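Local coordinates for PAC2 family protein (Mycobacterium tuberculosis, PDB 2WAM) that is of unknown function but belongs to the PAC2 family and represents a duplicated gene family found in actinobacteria, at residues V185-P190 and A283-Q288. Numbering follows the deposited sequence.
Sequences VPHTRP and AKIDEQ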
loop_
_atom_site.group_PDB
_atom_site.type_symbol
_atom_site.label_atom_id
_atom_site.label_comp_id
_atom_site.label_asym_id
_atom_site.label_seq_id
_atom_site.Cartn_x
_atom_site.Cartn_y
_atom_site.Cartn_z
ATOM N N VAL A 185 35.861 9.092 -35.078
ATOM C CA VAL A 185 35.933 8.155 -36.205
ATOM C C VAL A 185 35.128 8.711 -37.373
ATOM O O VAL A 185 34.168 9.440 -37.168
ATOM C CB VAL A 185 35.375 6.744 -35.847
ATOM C CG1 VAL A 185 36.349 5.971 -34.963
ATOM C CG2 VAL A 185 34.000 6.845 -35.189
ATOM N N PRO A 186 35.516 8.367 -38.606
ATOM C CA PRO A 186 34.811 8.899 -39.777
ATOM C C PRO A 186 33.608 8.039 -40.123
ATOM O O PRO A 186 33.627 6.833 -39.893
ATOM C CB PRO A 186 35.844 8.765 -40.903
ATOM C CG PRO A 186 37.024 8.004 -40.310
ATOM C CD PRO A 186 36.605 7.457 -38.990
ATOM N N HIS A 187 32.574 8.645 -40.690
ATOM C CA HIS A 187 31.435 7.869 -41.164
ATOM C C HIS A 187 31.818 7.052 -42.398
ATOM O O HIS A 187 31.014 6.271 -42.910
ATOM C CB HIS A 187 30.258 8.789 -41.490
ATOM C CG HIS A 187 30.442 9.579 -42.745
ATOM N ND1 HIS A 187 31.058 10.812 -42.766
ATOM C CD2 HIS A 187 30.100 9.309 -44.028
ATOM C CE1 HIS A 187 31.087 11.267 -44.005
ATOM N NE2 HIS A 187 30.510 10.375 -44.791
ATOM N N THR A 188 33.052 7.240 -42.867
ATOM C CA THR A 188 33.522 6.630 -44.115
ATOM C C THR A 188 34.367 5.387 -43.890
ATOM O O THR A 188 34.976 4.867 -44.823
ATOM C CB THR A 188 34.370 7.610 -44.935
ATOM O OG1 THR A 188 35.335 8.223 -44.073
ATOM C CG2 THR A 188 33.499 8.680 -45.580
ATOM N N ARG A 189 34.402 4.917 -42.655
ATOM C CA ARG A 189 35.127 3.701 -42.329
ATOM C C ARG A 189 34.234 2.734 -41.578
ATOM O O ARG A 189 33.262 3.147 -40.959
ATOM C CB ARG A 189 36.350 4.039 -41.495
ATOM C CG ARG A 189 37.334 4.926 -42.223
ATOM C CD ARG A 189 37.956 4.216 -43.406
ATOM N NE ARG A 189 39.075 4.988 -43.935
ATOM C CZ ARG A 189 38.990 5.850 -44.944
ATOM N NH1 ARG A 189 37.833 6.057 -45.559
ATOM N NH2 ARG A 189 40.071 6.500 -45.345
ATOM N N PRO A 190 34.570 1.438 -41.622
ATOM C CA PRO A 190 33.751 0.408 -40.976
ATOM C C PRO A 190 33.368 0.779 -39.544
ATOM O O PRO A 190 34.183 1.309 -38.782
ATOM C CB PRO A 190 34.666 -0.815 -40.983
ATOM C CG PRO A 190 35.544 -0.609 -42.161
ATOM C CD PRO A 190 35.785 0.874 -42.232
ATOM N N ALA A 283 24.451 8.536 -47.820
ATOM C CA ALA A 283 24.662 9.312 -49.037
ATOM C C ALA A 283 24.426 10.804 -48.832
ATOM O O ALA A 283 25.052 11.620 -49.506
ATOM C CB ALA A 283 23.800 8.788 -50.173
ATOM N N LYS A 284 23.522 11.161 -47.921
ATOM C CA LYS A 284 23.264 12.568 -47.611
ATOM C C LYS A 284 24.449 13.198 -46.878
ATOM O O LYS A 284 24.796 14.357 -47.108
ATOM C CB LYS A 284 21.993 12.721 -46.780
ATOM C CG LYS A 284 20.724 12.306 -47.513
ATOM C CD LYS A 284 20.033 13.482 -48.200
ATOM C CE LYS A 284 18.623 13.101 -48.657
ATOM N NZ LYS A 284 17.909 12.219 -47.680
ATOM N N ILE A 285 25.076 12.417 -46.006
ATOM C CA ILE A 285 26.248 12.878 -45.272
ATOM C C ILE A 285 27.457 13.102 -46.181
ATOM O O ILE A 285 28.203 14.057 -45.987
ATOM C CB ILE A 285 26.629 11.897 -44.149
ATOM C CG1 ILE A 285 25.486 11.774 -43.158
ATOM C CG2 ILE A 285 27.882 12.354 -43.426
ATOM C CD1 ILE A 285 25.765 10.793 -42.074
ATOM N N ASP A 286 27.667 12.222 -47.157
ATOM C CA ASP A 286 28.785 12.409 -48.077
ATOM C C ASP A 286 28.574 13.702 -48.844
ATOM O O ASP A 286 29.455 14.559 -48.885
ATOM C CB ASP A 286 28.930 11.235 -49.042
ATOM C CG ASP A 286 29.441 9.985 -48.363
ATOM O OD1 ASP A 286 30.110 10.113 -47.320
ATOM O OD2 ASP A 286 29.170 8.873 -48.868
ATOM N N GLU A 287 27.390 13.836 -49.438
ATOM C CA GLU A 287 27.026 15.037 -50.176
ATOM C C GLU A 287 27.294 16.297 -49.355
ATOM O O GLU A 287 27.856 17.279 -49.852
ATOM C CB GLU A 287 25.559 14.985 -50.598
ATOM C CG GLU A 287 25.340 14.695 -52.074
ATOM C CD GLU A 287 23.887 14.873 -52.490
ATOM O OE1 GLU A 287 23.041 14.149 -51.921
ATOM O OE2 GLU A 287 23.597 15.727 -53.375
ATOM N N GLN A 288 26.896 16.248 -48.089
ATOM C CA GLN A 288 26.967 17.392 -47.198
ATOM C C GLN A 288 28.398 17.706 -46.802
ATOM O O GLN A 288 28.775 18.872 -46.661
ATOM C CB GLN A 288 26.155 17.093 -45.944
ATOM C CG GLN A 288 25.544 18.299 -45.284
ATOM C CD GLN A 288 24.430 17.914 -44.342
ATOM O OE1 GLN A 288 24.549 16.942 -43.598
ATOM N NE2 GLN A 288 23.331 18.666 -44.376
#
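I285, on helix 272-289, lays its CG2 branch over one face of the H187 imidazole, a CH-pi contact with the methyl carbon 3.5 Å from the ring centroid and only 11° off the ring normal. That branch stands anti to the backbone N of I285, which sends it out toward the type I beta turn running from P186 to R189. One residue on, D286 reaches the same ring at its edge in a His-carboxylate hydrogen bond: H187 NE2 donates to D286 OD1 over 2.6 Å, with an N-H...O angle of 162°. The oxygen lies in the ring plane, while the carboxylate is turned 37° against it. T188 CG2 lies over the opposite face of the imidazole, displaced toward the rim, and comes within 4.1 Å of D286 OD1; T188 OG1 is hydrogen-bonded to E303 of helix 293-315. The other ring nitrogen, ND1, is hydrogen-bonded to the hydroxyl of Y244, and L245 and Y250 touch both H187 and I285. The histidine thus joins the loop between strands 174-183 and 193-197 to the helix, with the I285 methyl over its centre, the T188 methyl nearer the rim and both nitrogens engaged, which fixes its rotation.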